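Major capsid protein (Faustovirus, PDB 5J7O) forms the capsid of a large double-stranded DNA virus, probably as trimers of a double jelly-roll subunit. Local coordinates at residues D199-L204 with R419-Q424; F446-L451 with I612-N617. All blocks are in the same frame, centred on the assembly; numbering follows the deposited sequence.

Interaction 1: residues D199-L204 with R419-Q424; sequences DEYTAL and RVYREQ
Tyr201 lays its CB over one face of the Tyr421 ring, 3.9 Å from that ring's centroid, in a CH-pi contact displaced toward the rim at CD2. The two phenol rings run side by side in the same direction, their planes 58° apart, neither stacked nor edge-to-face. Both hydroxyls finish at Leu300, Tyr201 OH on its N and Tyr421 OH on its O, which fixes the far ends of the pair. Asp199 swings its carboxylate across with CG anti to the backbone N (chi1 -170°), nearly parallel to the Tyr421 ring plane, and OD1 accepts from Tyr421 N at 3.0 Å on the syn side. OD2 is buried near Tyr421 CD2, with no hydrogen-bonding partner in the model. Farther along, the extended side chain of Glu423 comes from the opposite direction to Thr202, whose OG1 donates to the syn lone pair of OE1, on the side of OE2, at 2.6 Å. The same OG1 weakly accepts from Leu204 N, an N-cap bond at the start of helix 203-212. Residues 199-202 cross residues 419-424 at 48°; their strands, 196-202 and 415-428, are each outermost within this chain in separate sheets, while Leu204 leans on Ile610 of strand 607-620.

Interaction 2: residues F446-L451 with I612-N617; sequences FIYLGL and IAKCIN
Strands 446-451 and 612-617 run antiparallel, 172° between their directions, with Tyr448 and Ile612 a hydrogen-bonded pair and Ile447 facing Ala613 as a non-hydrogen-bonded one. Tyr448 N gives to Ile612 O at 2.8 Å, and Ile612 N returns a bond to Tyr448 O. Next to them Lys614 N donates to Phe446 O at 3.0 Å, and the same oxygen also takes a CA-H...O contact from Ala613. Of the side chains, Lys614 lies against two rings, its chain bent at chi2, chi3 and chi4 so that it curls instead of running straight out. Its aliphatic stem lies alongside the Phe446 ring, pointing the same way: CG comes to 3.5 Å from Phe446 CE2, while CB makes an off-centre CH-pi contact with the ring. With chi1 at 41°, Phe446 CG sits between the backbone N and the carbonyl carbon, which brings the ring over to the lysine strand; Phe568 stacks on it from the neighbouring strand 567-570. Lys614 CG also meets Tyr448 CE1 at 3.9 Å, the two side chains crossing at a slant, so the methylene is shared by two aromatic residues. Tyr448 reaches on to hydrogen-bond His213 through OH and packs against Phe212 and Met208, while Ile612 beside it leans on Ala205 and Met208 of helix 203-212. On the other side of the sheet, Ile447 CG1 rests on Ala613 CB at 3.6 Å, an ordinary van der Waals contact between a methylene and a methyl. Across these two segments of the double jelly-roll, main-chain bonds set the alignment and the side chains add carbon contacts on both faces, with even the lysine contributing carbon here rather than charge.

How the interactions relate
Strands 415-428 and 607-620 are neighbours in one sheet, so interactions 1 and 2 meet through it: Arg422 O and Val420 O lie at hydrogen-bonding distance from Ala613 N and Cys615 N. Interaction 2 is the buried one, a pairing within that sheet held by backbone bonds and apolar side chains. Interaction 1 is only partly buried and joins the sheet to a strand and helix start from a different sheet, relying on a carboxylate on a backbone N-H, a hydroxyl on a second carboxylate, and an aromatic pair. Between them, Tyr421 packs on Lys614 and Leu204 on Ile612, so the two contacts touch through side chains as well as through the backbone.

Interaction 1: residues D199-L204 with R419-Q424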
# COMPACT_ATOMS: atom_id res chain seq x y z
N ASP B 199 14.63 32.02 -7.11
CA ASP B 199 14.58 30.74 -6.40
C ASP B 199 15.00 29.64 -7.36
O ASP B 199 14.76 29.73 -8.57
CB ASP B 199 13.20 30.45 -5.82
CG ASP B 199 13.20 29.27 -4.88
OD1 ASP B 199 14.25 29.01 -4.25
OD2 ASP B 199 12.16 28.59 -4.77
N GLU B 200 15.62 28.61 -6.82
CA GLU B 200 16.13 27.51 -7.63
C GLU B 200 16.30 26.27 -6.77
O GLU B 200 16.53 26.37 -5.56
CB GLU B 200 17.46 27.88 -8.30
CG GLU B 200 18.48 28.44 -7.33
CD GLU B 200 19.85 28.60 -7.96
OE1 GLU B 200 20.14 27.89 -8.95
OE2 GLU B 200 20.64 29.43 -7.46
N TYR B 201 16.19 25.11 -7.41
CA TYR B 201 16.42 23.84 -6.74
C TYR B 201 17.00 22.86 -7.75
O TYR B 201 17.00 23.10 -8.95
CB TYR B 201 15.13 23.29 -6.11
CG TYR B 201 14.02 22.99 -7.09
CD1 TYR B 201 13.95 21.78 -7.76
CD2 TYR B 201 13.02 23.93 -7.34
CE1 TYR B 201 12.94 21.51 -8.66
CE2 TYR B 201 12.00 23.66 -8.23
CZ TYR B 201 11.96 22.45 -8.89
OH TYR B 201 10.95 22.18 -9.78
N THR B 202 17.50 21.74 -7.23
CA THR B 202 18.13 20.72 -8.05
C THR B 202 17.32 19.43 -7.99
O THR B 202 16.24 19.38 -7.41
CB THR B 202 19.58 20.48 -7.60
OG1 THR B 202 19.58 19.88 -6.30
CG2 THR B 202 20.35 21.78 -7.55
N ALA B 203 17.86 18.38 -8.62
CA ALA B 203 17.27 17.05 -8.47
C ALA B 203 17.35 16.57 -7.03
O ALA B 203 16.54 15.75 -6.60
CB ALA B 203 17.96 16.06 -9.41
N LEU B 204 18.33 17.07 -6.28
CA LEU B 204 18.44 16.71 -4.87
C LEU B 204 17.23 17.20 -4.08
O LEU B 204 16.71 16.48 -3.23
CB LEU B 204 19.74 17.27 -4.29
CG LEU B 204 21.00 16.68 -4.91
CD1 LEU B 204 22.24 17.30 -4.31
CD2 LEU B 204 21.01 15.18 -4.73
N ARG B 419 8.96 30.90 0.27
CA ARG B 419 9.89 29.87 0.74
C ARG B 419 10.84 29.53 -0.40
O ARG B 419 10.40 29.28 -1.53
CB ARG B 419 9.15 28.62 1.22
CG ARG B 419 8.93 28.56 2.73
CD ARG B 419 7.78 29.46 3.17
NE ARG B 419 7.37 29.17 4.54
CZ ARG B 419 6.25 29.62 5.10
NH1 ARG B 419 5.41 30.37 4.40
NH2 ARG B 419 5.96 29.30 6.35
N VAL B 420 12.13 29.50 -0.10
CA VAL B 420 13.16 29.30 -1.11
C VAL B 420 14.07 28.15 -0.69
O VAL B 420 14.30 27.92 0.50
CB VAL B 420 13.99 30.58 -1.34
CG1 VAL B 420 13.20 31.58 -2.17
CG2 VAL B 420 14.39 31.20 -0.01
N TYR B 421 14.58 27.43 -1.68
CA TYR B 421 15.51 26.34 -1.43
C TYR B 421 16.92 26.89 -1.23
O TYR B 421 17.33 27.85 -1.88
CB TYR B 421 15.50 25.34 -2.58
CG TYR B 421 14.17 24.68 -2.82
CD1 TYR B 421 13.80 23.54 -2.11
CD2 TYR B 421 13.28 25.18 -3.76
CE1 TYR B 421 12.58 22.93 -2.33
CE2 TYR B 421 12.06 24.58 -3.98
CZ TYR B 421 11.71 23.45 -3.26
OH TYR B 421 10.50 22.84 -3.48
N ARG B 422 17.66 26.27 -0.31
CA ARG B 422 19.04 26.64 -0.04
C ARG B 422 19.83 25.36 0.22
O ARG B 422 19.70 24.75 1.29
CB ARG B 422 19.14 27.60 1.14
CG ARG B 422 19.17 29.06 0.72
CD ARG B 422 20.45 29.36 -0.04
NE ARG B 422 20.50 30.70 -0.60
CZ ARG B 422 21.62 31.31 -0.96
NH1 ARG B 422 22.79 30.70 -0.81
NH2 ARG B 422 21.59 32.54 -1.47
N GLU B 423 20.64 24.96 -0.76
CA GLU B 423 21.26 23.65 -0.80
C GLU B 423 22.77 23.75 -0.67
O GLU B 423 23.39 24.69 -1.18
CB GLU B 423 20.89 22.93 -2.11
CG GLU B 423 21.86 21.85 -2.56
CD GLU B 423 21.47 21.24 -3.89
OE1 GLU B 423 20.25 21.16 -4.17
OE2 GLU B 423 22.37 20.84 -4.66
N GLN B 424 23.36 22.78 0.04
CA GLN B 424 24.81 22.62 0.11
C GLN B 424 25.14 21.13 0.09
O GLN B 424 24.51 20.34 0.79
CB GLN B 424 25.39 23.26 1.37
CG GLN B 424 26.78 22.74 1.74
CD GLN B 424 27.39 23.47 2.93
OE1 GLN B 424 27.46 24.70 2.94
NE2 GLN B 424 27.83 22.71 3.92

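Interaction 2: residues F446-L451 with I612-N617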
# COMPACT_ATOMS: atom_id res chain seq x y z
N PHE B 446 13.08 24.27 8.15
CA PHE B 446 13.57 22.91 8.33
C PHE B 446 14.63 22.62 7.27
O PHE B 446 14.85 23.42 6.36
CB PHE B 446 12.43 21.89 8.28
CG PHE B 446 11.42 22.16 7.21
CD1 PHE B 446 10.27 22.88 7.49
CD2 PHE B 446 11.60 21.69 5.92
CE1 PHE B 446 9.33 23.14 6.51
CE2 PHE B 446 10.66 21.94 4.93
CZ PHE B 446 9.53 22.66 5.23
N ILE B 447 15.28 21.47 7.41
CA ILE B 447 16.40 21.08 6.56
C ILE B 447 16.27 19.60 6.22
O ILE B 447 16.16 18.76 7.11
CB ILE B 447 17.76 21.35 7.24
CG1 ILE B 447 17.91 22.83 7.58
CG2 ILE B 447 18.90 20.88 6.35
CD1 ILE B 447 19.19 23.16 8.32
N TYR B 448 16.29 19.29 4.92
CA TYR B 448 16.42 17.90 4.48
C TYR B 448 17.89 17.51 4.51
O TYR B 448 18.75 18.25 4.02
CB TYR B 448 15.85 17.72 3.08
CG TYR B 448 14.45 18.25 2.87
CD1 TYR B 448 14.23 19.45 2.21
CD2 TYR B 448 13.34 17.53 3.31
CE1 TYR B 448 12.95 19.94 2.01
CE2 TYR B 448 12.05 18.01 3.12
CZ TYR B 448 11.87 19.21 2.46
OH TYR B 448 10.59 19.70 2.26
N LEU B 449 18.20 16.34 5.08
CA LEU B 449 19.58 15.92 5.28
C LEU B 449 19.79 14.51 4.74
O LEU B 449 18.90 13.66 4.79
CB LEU B 449 19.97 15.98 6.76
CG LEU B 449 21.43 15.66 7.09
CD1 LEU B 449 22.36 16.68 6.45
CD2 LEU B 449 21.65 15.59 8.59
N GLY B 450 21.00 14.27 4.24
CA GLY B 450 21.39 12.96 3.79
C GLY B 450 22.89 12.90 3.56
O GLY B 450 23.54 13.92 3.33
N LEU B 451 23.42 11.67 3.62
CA LEU B 451 24.83 11.39 3.36
C LEU B 451 24.87 10.32 2.28
O LEU B 451 24.89 9.12 2.58
CB LEU B 451 25.56 10.96 4.63
CG LEU B 451 27.08 10.81 4.56
CD1 LEU B 451 27.74 12.11 4.14
CD2 LEU B 451 27.64 10.34 5.89
N ILE B 612 19.64 20.56 2.37
CA ILE B 612 18.76 21.44 1.61
C ILE B 612 17.75 22.04 2.58
O ILE B 612 16.84 21.34 3.04
CB ILE B 612 18.04 20.69 0.47
CG1 ILE B 612 19.07 20.07 -0.48
CG2 ILE B 612 17.10 21.62 -0.28
CD1 ILE B 612 18.46 19.20 -1.53
N ALA B 613 17.91 23.32 2.88
CA ALA B 613 17.04 24.00 3.82
C ALA B 613 15.95 24.78 3.09
O ALA B 613 16.15 25.26 1.97
CB ALA B 613 17.84 24.96 4.70
N LYS B 614 14.80 24.88 3.73
CA LYS B 614 13.70 25.71 3.26
C LYS B 614 13.68 26.98 4.10
O LYS B 614 13.35 26.95 5.29
CB LYS B 614 12.37 24.97 3.36
CG LYS B 614 12.24 23.80 2.40
CD LYS B 614 12.30 24.26 0.96
CE LYS B 614 11.12 25.16 0.63
NZ LYS B 614 9.82 24.47 0.85
N CYS B 615 14.05 28.10 3.47
CA CYS B 615 14.17 29.37 4.17
C CYS B 615 12.97 30.27 3.89
O CYS B 615 12.19 30.03 2.97
CB CYS B 615 15.47 30.08 3.76
SG CYS B 615 16.97 29.15 4.11
N ILE B 616 12.84 31.30 4.72
CA ILE B 616 11.77 32.29 4.59
C ILE B 616 12.37 33.57 4.04
O ILE B 616 13.38 34.06 4.55
CB ILE B 616 11.08 32.55 5.94
CG1 ILE B 616 10.24 31.34 6.36
CG2 ILE B 616 10.22 33.80 5.87
CD1 ILE B 616 9.50 31.54 7.67
N ASN B 617 11.75 34.10 2.99
CA ASN B 617 12.09 35.42 2.48
C ASN B 617 10.79 36.16 2.18
O ASN B 617 9.70 35.71 2.56
CB ASN B 617 13.02 35.33 1.27
CG ASN B 617 13.84 36.59 1.06
OD1 ASN B 617 13.38 37.70 1.34
ND2 ASN B 617 15.07 36.43 0.59